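Local coordinates for jacalin-type lectin domain-containing protein (Musa acuminata, PDB 7KMU) that probably binds mannose-type sugars, as a jacalin-related lectin from banana, at residues K30-E41 against Q53-E64; L86-L94 against F104-F112. All coordinates share one frame; numbering follows the deposited sequence.

Contacts 1 and 2 lie at one end of the jacalin-type beta-prism, their centres about 12 Å apart, and follow each other along the chain: contact 1 is complete before contact 2 begins. Each belongs to its own four-stranded antiparallel sheet, contact 1 to the sheet of strands 25-33, 37-46, 49-56 and 61-66, contact 2 to that of strands 73-83, 86-96, 100-104 and 110-116. The two sheets meet here through probable backbone hydrogen bonds, D35 O to A106 N at 2.8 Å and I37 N to I89 O at 3.0 Å. The G34-D38 loop, so tied, corresponds to the G-x-x-x-D loop of the second sugar site in banana lectins and probably forms part of one here.

Contact 1. Residues K30-E41 against Q53-E64; sequences KINAGDIIDAIE and QHYGGTGGEPHE. With EDO (1,2-ethanediol), chain F.
I40 pairs with Y55 and I31 with H63, each an antiparallel hydrogen-bonded pair in a separate run of strand. The axes of the short strands 37-41 and 53-56 approach to 4.7 Å, their N-to-C directions 161° apart and so nearly antiparallel; those of 30-33 and 61-64 approach to 4.5 Å, with 155° between directions. Between them 57-60 swings across the hairpin from one outer strand to the other, and the register slips by one. Within the 30-41 hairpin, D38 and A39 form a classic beta bulge facing N32, both their amides reaching N32 O from the same face of its plane.

The crossing loop is held by two polar side chains. N32 ND2 donates to G60 O at 3.1 Å; the acceptor lies in the amide plane of N32, yet the nitrogen sits well above the carbonyl plane of G60. D38 has CG beside its backbone N (chi1 -67°), which lays the carboxylate against the G59-G60 peptide; a water bonds D38 OD2 at 2.7 Å and G59 N at 2.9 Å, bridging the two sides. The G34-x-x-x-D38 loop facing G59-G60 matches the second sugar site of banana lectins, so this is probably a carbohydrate site.

Farther along, E41 OE2 meets the edge of the H54 ring in its plane, 3.4 Å from CD2, while A39 CB packs 3.6 Å from H54 NE2. An ethanediol, probably from crystallisation, donates O1 to E41 OE1 at 2.8 Å and reaches E64 OE2 by a weak bond.

On the inner side, I31 and I40 point into the prism, I31 onto L92 of strand 86-96, I40 onto I132 and I135 of strand 132-140; Y55 stacks on W18 of strand 16-19, and H63, in the conformer given, on F104 of strand 100-104.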
loop_
_atom_site.group_PDB
_atom_site.type_symbol
_atom_site.label_atom_id
_atom_site.label_comp_id
_atom_site.label_asym_id
_atom_site.label_seq_id
_atom_site.Cartn_x
_atom_site.Cartn_y
_atom_site.Cartn_z
ATOM N N LYS B 30 -10.675 1.401 18.119
ATOM C CA LYS B 30 -11.799 2.324 18.193
ATOM C C LYS B 30 -11.491 3.483 17.264
ATOM O O LYS B 30 -10.417 4.079 17.358
ATOM C CB LYS B 30 -12.011 2.820 19.624
ATOM C CG LYS B 30 -13.208 3.775 19.772
ATOM C CD LYS B 30 -13.387 4.238 21.235
ATOM C CE LYS B 30 -12.491 5.392 21.617
ATOM N NZ LYS B 30 -12.699 5.797 23.033
ATOM N N ILE B 31 -12.424 3.798 16.349
ATOM C CA ILE B 31 -12.260 4.935 15.451
ATOM C C ILE B 31 -13.339 5.942 15.783
ATOM O O ILE B 31 -14.500 5.556 15.900
ATOM C CB ILE B 31 -12.336 4.511 13.947
ATOM C CG1 ILE B 31 -11.084 3.686 13.551
ATOM C CG2 ILE B 31 -12.540 5.727 13.001
ATOM C CD1 ILE B 31 -11.144 2.990 12.137
ATOM N N ASN B 32 -12.967 7.217 15.944
ATOM C CA ASN B 32 -13.922 8.309 16.138
ATOM C C ASN B 32 -13.985 9.067 14.836
ATOM O O ASN B 32 -12.941 9.444 14.273
ATOM C CB ASN B 32 -13.527 9.240 17.269
ATOM C CG ASN B 32 -13.886 8.691 18.620
ATOM O OD1 ASN B 32 -13.309 7.706 19.089
ATOM N ND2 ASN B 32 -14.867 9.303 19.278
ATOM N N ALA B 33 -15.208 9.280 14.339
ATOM C CA ALA B 33 -15.376 9.949 13.053
ATOM C C ALA B 33 -16.685 10.697 12.979
ATOM O O ALA B 33 -17.657 10.309 13.628
ATOM C CB ALA B 33 -15.340 8.909 11.940
ATOM N N GLY B 34 -16.689 11.736 12.166
ATOM C CA GLY B 34 -17.869 12.535 11.838
ATOM C C GLY B 34 -17.768 12.821 10.360
ATOM O O GLY B 34 -17.817 11.891 9.542
ATOM N N ASP B 35 -17.496 14.078 10.003
ATOM C CA ASP B 35 -17.206 14.432 8.612
ATOM C C ASP B 35 -15.901 13.712 8.203
ATOM O O ASP B 35 -15.753 13.295 7.059
ATOM C CB ASP B 35 -16.931 15.940 8.477
ATOM C CG ASP B 35 -18.124 16.872 8.579
ATOM O OD1 ASP B 35 -19.263 16.402 8.392
ATOM O OD2 ASP B 35 -17.909 18.080 8.827
ATOM N N ILE B 36 -14.926 13.646 9.136
ATOM C CA ILE B 36 -13.601 13.097 8.859
ATOM C C ILE B 36 -13.167 12.134 9.974
ATOM O O ILE B 36 -13.977 11.832 10.860
ATOM C CB ILE B 36 -12.580 14.271 8.623
ATOM C CG1 ILE B 36 -12.621 15.326 9.765
ATOM C CG2 ILE B 36 -12.865 14.975 7.287
ATOM C CD1 ILE B 36 -11.998 14.882 11.131
ATOM N N ILE B 37 -11.902 11.651 9.942
ATOM C CA ILE B 37 -11.391 10.760 10.981
ATOM C C ILE B 37 -10.743 11.585 12.094
ATOM O O ILE B 37 -9.662 12.148 11.907
ATOM C CB ILE B 37 -10.425 9.696 10.399
ATOM C CG1 ILE B 37 -11.083 8.907 9.237
ATOM C CG2 ILE B 37 -9.952 8.761 11.510
ATOM C CD1 ILE B 37 -12.467 8.191 9.605
ATOM N N ASP B 38 -11.429 11.683 13.230
ATOM C CA ASP B 38 -10.948 12.458 14.369
ATOM C C ASP B 38 -9.864 11.739 15.145
ATOM O O ASP B 38 -8.912 12.377 15.604
ATOM C CB ASP B 38 -12.110 12.724 15.329
ATOM C CG ASP B 38 -13.144 13.646 14.730
ATOM O OD1 ASP B 38 -14.071 13.139 14.051
ATOM O OD2 ASP B 38 -13.012 14.871 14.909
ATOM N N ALA B 39 -10.023 10.426 15.337
ATOM C CA ALA B 39 -9.096 9.683 16.169
ATOM C C ALA B 39 -9.107 8.197 15.908
ATOM O O ALA B 39 -10.093 7.632 15.408
ATOM C CB ALA B 39 -9.433 9.938 17.644
ATOM N N ILE B 40 -8.008 7.546 16.294
ATOM C CA ILE B 40 -7.880 6.100 16.265
ATOM C C ILE B 40 -7.242 5.702 17.577
ATOM O O ILE B 40 -6.270 6.325 18.016
ATOM C CB ILE B 40 -7.152 5.545 15.002
ATOM C CG1 ILE B 40 -7.229 3.992 14.940
ATOM C CG2 ILE B 40 -5.694 6.058 14.873
ATOM C CD1 ILE B 40 -6.855 3.343 13.566
ATOM N N GLU B 41 -7.829 4.711 18.230
ATOM C CA GLU B 41 -7.324 4.201 19.496
ATOM C C GLU B 41 -7.136 2.702 19.340
ATOM O O GLU B 41 -8.027 2.019 18.832
ATOM C CB GLU B 41 -8.317 4.532 20.619
ATOM C CG GLU B 41 -7.847 4.099 21.990
ATOM C CD GLU B 41 -8.899 4.325 23.052
ATOM O OE1 GLU B 41 -9.624 3.360 23.376
ATOM O OE2 GLU B 41 -9.014 5.468 23.543
ATOM N N GLN B 53 -3.490 2.941 23.270
ATOM C CA GLN B 53 -2.925 4.196 22.825
ATOM C C GLN B 53 -3.944 4.913 21.964
ATOM O O GLN B 53 -4.492 4.302 21.039
ATOM C CB GLN B 53 -1.628 3.983 22.043
ATOM C CG GLN B 53 -0.457 3.463 22.877
ATOM C CD GLN B 53 0.169 4.502 23.794
ATOM O OE1 GLN B 53 -0.079 5.715 23.699
ATOM N NE2 GLN B 53 1.016 4.044 24.705
ATOM N N HIS B 54 -4.173 6.204 22.247
ATOM C CA HIS B 54 -5.114 7.066 21.530
ATOM C C HIS B 54 -4.338 8.106 20.747
ATOM O O HIS B 54 -3.438 8.760 21.287
ATOM C CB HIS B 54 -6.049 7.765 22.540
ATOM C CG HIS B 54 -7.134 8.597 21.923
ATOM N ND1 HIS B 54 -6.893 9.876 21.446
ATOM C CD2 HIS B 54 -8.445 8.312 21.774
ATOM C CE1 HIS B 54 -8.061 10.318 21.004
ATOM N NE2 HIS B 54 -9.020 9.407 21.174
ATOM N N TYR B 55 -4.702 8.277 19.467
ATOM C CA TYR B 55 -4.099 9.243 18.563
ATOM C C TYR B 55 -5.197 10.103 17.960
ATOM O O TYR B 55 -6.262 9.583 17.628
ATOM C CB TYR B 55 -3.299 8.513 17.471
ATOM C CG TYR B 55 -2.314 7.517 18.051
ATOM C CD1 TYR B 55 -1.156 7.946 18.688
ATOM C CD2 TYR B 55 -2.574 6.149 18.022
ATOM C CE1 TYR B 55 -0.260 7.038 19.256
ATOM C CE2 TYR B 55 -1.682 5.229 18.580
ATOM C CZ TYR B 55 -0.526 5.682 19.195
ATOM O OH TYR B 55 0.377 4.788 19.731
ATOM N N GLY B 56 -4.951 11.401 17.875
ATOM C CA GLY B 56 -5.932 12.352 17.359
ATOM C C GLY B 56 -6.663 13.108 18.451
ATOM O O GLY B 56 -6.281 13.059 19.630
ATOM N N GLY B 57 -7.732 13.785 18.051
ATOM C CA GLY B 57 -8.520 14.646 18.929
ATOM C C GLY B 57 -9.667 14.003 19.667
ATOM O O GLY B 57 -9.752 12.776 19.787
ATOM N N THR B 58 -10.555 14.865 20.195
ATOM C CA THR B 58 -11.661 14.397 21.029
ATOM C C THR B 58 -13.033 14.376 20.329
ATOM O O THR B 58 -14.030 14.034 20.969
ATOM C CB THR B 58 -11.706 15.252 22.316
ATOM O OG1 THR B 58 -11.941 16.610 21.941
ATOM C CG2 THR B 58 -10.412 15.161 23.131
ATOM N N GLY B 59 -13.078 14.730 19.042
ATOM C CA GLY B 59 -14.338 14.786 18.301
ATOM C C GLY B 59 -14.780 13.474 17.678
ATOM O O GLY B 59 -14.140 12.432 17.871
ATOM N N GLY B 60 -15.930 13.526 17.002
ATOM C CA GLY B 60 -16.499 12.396 16.279
ATOM C C GLY B 60 -17.184 11.331 17.112
ATOM O O GLY B 60 -17.018 11.263 18.335
ATOM N N GLU B 61 -17.957 10.479 16.427
ATOM C CA GLU B 61 -18.695 9.391 17.038
ATOM C C GLU B 61 -17.802 8.159 17.076
ATOM O O GLU B 61 -17.138 7.865 16.077
ATOM C CB GLU B 61 -19.986 9.095 16.234
ATOM C CG GLU B 61 -20.880 8.016 16.838
ATOM C CD GLU B 61 -22.062 7.530 16.016
ATOM O OE1 GLU B 61 -22.280 8.050 14.897
ATOM O OE2 GLU B 61 -22.773 6.618 16.497
ATOM N N PRO B 62 -17.806 7.408 18.182
ATOM C CA PRO B 62 -16.954 6.217 18.248
ATOM C C PRO B 62 -17.608 4.955 17.725
ATOM O O PRO B 62 -18.832 4.770 17.806
ATOM C CB PRO B 62 -16.691 6.070 19.747
ATOM C CG PRO B 62 -17.984 6.576 20.382
ATOM C CD PRO B 62 -18.484 7.667 19.478
ATOM N N HIS B 63 -16.751 4.079 17.194
ATOM C CA HIS B 63 -17.111 2.736 16.753
ATOM C C HIS B 63 -15.942 1.857 17.104
ATOM O O HIS B 63 -14.790 2.291 17.017
ATOM C CB HIS B 63 -17.443 2.634 15.260
ATOM C CG HIS B 63 -18.764 3.234 14.891
ATOM N ND1 HIS B 63 -18.848 4.512 14.378
ATOM C CD2 HIS B 63 -20.005 2.692 14.924
ATOM C CE1 HIS B 63 -20.133 4.724 14.144
ATOM N NE2 HIS B 63 -20.869 3.660 14.460
ATOM N N GLU B 64 -16.226 0.644 17.535
ATOM C CA GLU B 64 -15.173 -0.246 17.999
ATOM C C GLU B 64 -15.311 -1.672 17.514
ATOM O O GLU B 64 -16.428 -2.170 17.332
ATOM C CB GLU B 64 -15.183 -0.186 19.544
ATOM C CG GLU B 64 -14.103 -0.942 20.293
ATOM C CD GLU B 64 -14.268 -0.882 21.802
ATOM O OE1 GLU B 64 -14.730 0.164 22.317
ATOM O OE2 GLU B 64 -13.920 -1.881 22.472
HETATM C C1 EDO F . -9.394 0.255 21.438
HETATM O O1 EDO F . -8.794 0.799 22.577
HETATM C C2 EDO F . -10.896 0.079 21.728
HETATM O O2 EDO F . -11.107 -0.928 22.713
HETATM O O HOH W 1 -11.347 15.672 16.862
#

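Contact 2. Residues L86-L94 against F104-F112; sequences LTIIGKLTL and FGAYEGTPF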
loop_
_atom_site.group_PDB
_atom_site.type_symbol
_atom_site.label_atom_id
_atom_site.label_comp_id
_atom_site.label_asym_id
_atom_site.label_seq_id
_atom_site.Cartn_x
_atom_site.Cartn_y
_atom_site.Cartn_z
ATOM N N LEU B 86 -6.991 21.912 5.457
ATOM C CA LEU B 86 -6.074 20.896 5.994
ATOM C C LEU B 86 -6.141 19.684 5.069
ATOM O O LEU B 86 -7.190 19.444 4.473
ATOM C CB LEU B 86 -6.505 20.417 7.402
ATOM C CG LEU B 86 -6.497 21.431 8.548
ATOM C CD1 LEU B 86 -7.063 20.809 9.797
ATOM C CD2 LEU B 86 -5.103 21.952 8.817
ATOM N N THR B 87 -5.063 18.901 4.980
ATOM C CA THR B 87 -5.047 17.657 4.202
ATOM C C THR B 87 -4.975 16.543 5.253
ATOM O O THR B 87 -3.959 16.411 5.934
ATOM C CB THR B 87 -3.852 17.621 3.227
ATOM O OG1 THR B 87 -3.939 18.735 2.329
ATOM C CG2 THR B 87 -3.800 16.338 2.408
ATOM N N ILE B 88 -6.062 15.784 5.425
ATOM C CA ILE B 88 -6.158 14.772 6.492
ATOM C C ILE B 88 -6.854 13.498 5.973
ATOM O O ILE B 88 -7.238 13.426 4.804
ATOM C CB ILE B 88 -6.933 15.372 7.718
ATOM C CG1 ILE B 88 -8.398 15.698 7.359
ATOM C CG2 ILE B 88 -6.223 16.622 8.323
ATOM C CD1 ILE B 88 -9.276 16.069 8.562
ATOM N N ILE B 89 -7.061 12.517 6.862
ATOM C CA ILE B 89 -7.802 11.295 6.507
ATOM C C ILE B 89 -9.298 11.591 6.718
ATOM O O ILE B 89 -9.728 11.937 7.829
ATOM C CB ILE B 89 -7.312 10.082 7.340
ATOM C CG1 ILE B 89 -5.779 9.878 7.225
ATOM C CG2 ILE B 89 -8.092 8.792 6.947
ATOM C CD1 ILE B 89 -5.245 9.728 5.745
ATOM N N GLY B 90 -10.076 11.467 5.638
ATOM C CA GLY B 90 -11.501 11.770 5.674
ATOM C C GLY B 90 -12.401 10.558 5.779
ATOM O O GLY B 90 -13.545 10.684 6.228
ATOM N N LYS B 91 -11.900 9.375 5.342
ATOM C CA LYS B 91 -12.641 8.114 5.386
ATOM C C LYS B 91 -11.660 7.001 5.670
ATOM O O LYS B 91 -10.521 7.055 5.200
ATOM C CB LYS B 91 -13.337 7.827 4.050
ATOM C CG LYS B 91 -14.697 8.466 3.941
ATOM C CD LYS B 91 -15.489 7.902 2.765
ATOM C CE LYS B 91 -16.820 8.578 2.725
ATOM N NZ LYS B 91 -17.681 8.041 1.644
ATOM N N LEU B 92 -12.085 5.994 6.453
ATOM C CA LEU B 92 -11.220 4.878 6.779
ATOM C C LEU B 92 -12.037 3.608 7.013
ATOM O O LEU B 92 -13.095 3.654 7.645
ATOM C CB LEU B 92 -10.394 5.215 8.044
ATOM C CG LEU B 92 -9.214 4.294 8.372
ATOM C CD1 LEU B 92 -8.144 4.317 7.250
ATOM C CD2 LEU B 92 -8.575 4.706 9.708
ATOM N N THR B 93 -11.503 2.476 6.538
ATOM C CA THR B 93 -12.065 1.147 6.721
ATOM C C THR B 93 -10.926 0.199 7.049
ATOM O O THR B 93 -9.824 0.321 6.478
ATOM C CB THR B 93 -12.736 0.653 5.413
ATOM O OG1 THR B 93 -13.778 1.544 4.995
ATOM C CG2 THR B 93 -13.330 -0.762 5.540
ATOM N N LEU B 94 -11.189 -0.757 7.950
ATOM C CA LEU B 94 -10.273 -1.868 8.225
ATOM C C LEU B 94 -11.041 -3.132 7.918
ATOM O O LEU B 94 -12.189 -3.268 8.372
ATOM C CB LEU B 94 -9.750 -1.916 9.674
ATOM C CG LEU B 94 -8.961 -0.701 10.156
ATOM C CD1 LEU B 94 -8.590 -0.849 11.625
ATOM C CD2 LEU B 94 -7.679 -0.503 9.328
ATOM N N PHE B 104 -15.913 4.608 7.894
ATOM C CA PHE B 104 -16.219 5.716 8.791
ATOM C C PHE B 104 -15.742 6.995 8.139
ATOM O O PHE B 104 -14.767 6.974 7.378
ATOM C CB PHE B 104 -15.571 5.531 10.164
ATOM C CG PHE B 104 -15.963 4.223 10.791
ATOM C CD1 PHE B 104 -17.301 3.938 11.069
ATOM C CD2 PHE B 104 -15.009 3.250 11.055
ATOM C CE1 PHE B 104 -17.668 2.708 11.601
ATOM C CE2 PHE B 104 -15.376 2.029 11.625
ATOM C CZ PHE B 104 -16.705 1.764 11.885
ATOM N N GLY B 105 -16.427 8.096 8.427
ATOM C CA GLY B 105 -16.096 9.381 7.831
ATOM C C GLY B 105 -16.986 9.654 6.639
ATOM O O GLY B 105 -17.588 8.729 6.087
ATOM N N ALA B 106 -17.093 10.923 6.239
ATOM C CA ALA B 106 -17.986 11.307 5.142
ATOM C C ALA B 106 -17.295 11.948 3.941
ATOM O O ALA B 106 -17.855 11.934 2.841
ATOM C CB ALA B 106 -19.070 12.236 5.671
ATOM N N TYR B 107 -16.104 12.524 4.133
ATOM C CA TYR B 107 -15.385 13.205 3.061
ATOM C C TYR B 107 -14.594 12.272 2.163
ATOM O O TYR B 107 -13.989 11.311 2.640
ATOM C CB TYR B 107 -14.423 14.254 3.652
ATOM C CG TYR B 107 -15.020 15.627 3.883
ATOM C CD1 TYR B 107 -16.151 15.794 4.680
ATOM C CD2 TYR B 107 -14.388 16.769 3.403
ATOM C CE1 TYR B 107 -16.673 17.059 4.942
ATOM C CE2 TYR B 107 -14.904 18.041 3.651
ATOM C CZ TYR B 107 -16.047 18.180 4.420
ATOM O OH TYR B 107 -16.560 19.430 4.669
ATOM N N GLU B 108 -14.560 12.586 0.856
ATOM C CA GLU B 108 -13.765 11.839 -0.110
ATOM C C GLU B 108 -12.748 12.770 -0.783
ATOM O O GLU B 108 -12.850 14.003 -0.677
ATOM C CB GLU B 108 -14.644 11.091 -1.133
ATOM C CG GLU B 108 -15.401 9.928 -0.505
ATOM C CD GLU B 108 -16.057 8.924 -1.435
ATOM O OE1 GLU B 108 -15.982 9.103 -2.672
ATOM O OE2 GLU B 108 -16.637 7.941 -0.921
ATOM N N GLY B 109 -11.749 12.179 -1.413
ATOM C CA GLY B 109 -10.691 12.928 -2.077
ATOM C C GLY B 109 -9.834 12.003 -2.899
ATOM O O GLY B 109 -10.281 11.516 -3.946
ATOM N N THR B 110 -8.614 11.715 -2.411
ATOM C CA THR B 110 -7.702 10.816 -3.107
ATOM C C THR B 110 -7.733 9.468 -2.391
ATOM O O THR B 110 -7.314 9.398 -1.238
ATOM C CB THR B 110 -6.278 11.393 -3.175
ATOM O OG1 THR B 110 -6.342 12.693 -3.773
ATOM C CG2 THR B 110 -5.337 10.524 -3.998
ATOM N N PRO B 111 -8.271 8.403 -3.008
ATOM C CA PRO B 111 -8.316 7.118 -2.308
ATOM C C PRO B 111 -6.962 6.454 -2.165
ATOM O O PRO B 111 -6.048 6.686 -2.956
ATOM C CB PRO B 111 -9.236 6.266 -3.181
ATOM C CG PRO B 111 -9.049 6.817 -4.549
ATOM C CD PRO B 111 -8.866 8.307 -4.360
ATOM N N PHE B 112 -6.846 5.628 -1.126
ATOM C CA PHE B 112 -5.693 4.772 -0.883
ATOM C C PHE B 112 -6.227 3.413 -0.448
ATOM O O PHE B 112 -7.319 3.318 0.148
ATOM C CB PHE B 112 -4.710 5.339 0.152
ATOM C CG PHE B 112 -5.253 5.584 1.543
ATOM C CD1 PHE B 112 -5.858 6.790 1.864
ATOM C CD2 PHE B 112 -5.123 4.618 2.542
ATOM C CE1 PHE B 112 -6.355 7.021 3.153
ATOM C CE2 PHE B 112 -5.632 4.841 3.827
ATOM C CZ PHE B 112 -6.242 6.047 4.124
HETATM O O HOH W 2 -19.600 10.075 1.861
#
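K91 NZ is gripped from two directions, by E108 OE2 in a salt bridge of 2.8 Å and by a water, also 2.8 Å from NZ, that donates to A106 O at 2.7 Å. The ammonium meets the carboxylate on its anti side, 21° out of plane. K91 leaves the strand with CG beside its own backbone N (chi1 -86°) and stays extended from there, which sends the side chain along the inside of the 105-108 turn, past its carbonyls: CG passes 3.2 Å from Y107 O, a buried carbonyl that has no hydrogen-bond partner in the model.

Next along the strand, L92 and F104 form an antiparallel hydrogen-bonded pair, N to O 3.0 Å in both directions, closing the strand pairing just before the turn of 105-109. G105, at positive phi, sets its CA against G90 O in a CA-H...O contact.

On the apolar side the F112 side chain reaches back to I89 and L92. Its CG sits between the backbone N and the carbonyl carbon (chi1 60°), and the far end of the ring meets I89 CD1, 3.9 Å from CE1, and L92 CD1, 4.0 Å from CZ; W10 stacks on the same ring.

One lysine therefore ties the turn down by a direct charge pair and a water-bridged carbonyl, while aliphatic tips and a phenyl ring pack together on the buried side; the salt bridge would probably favour the charged forms of both K91 and E108.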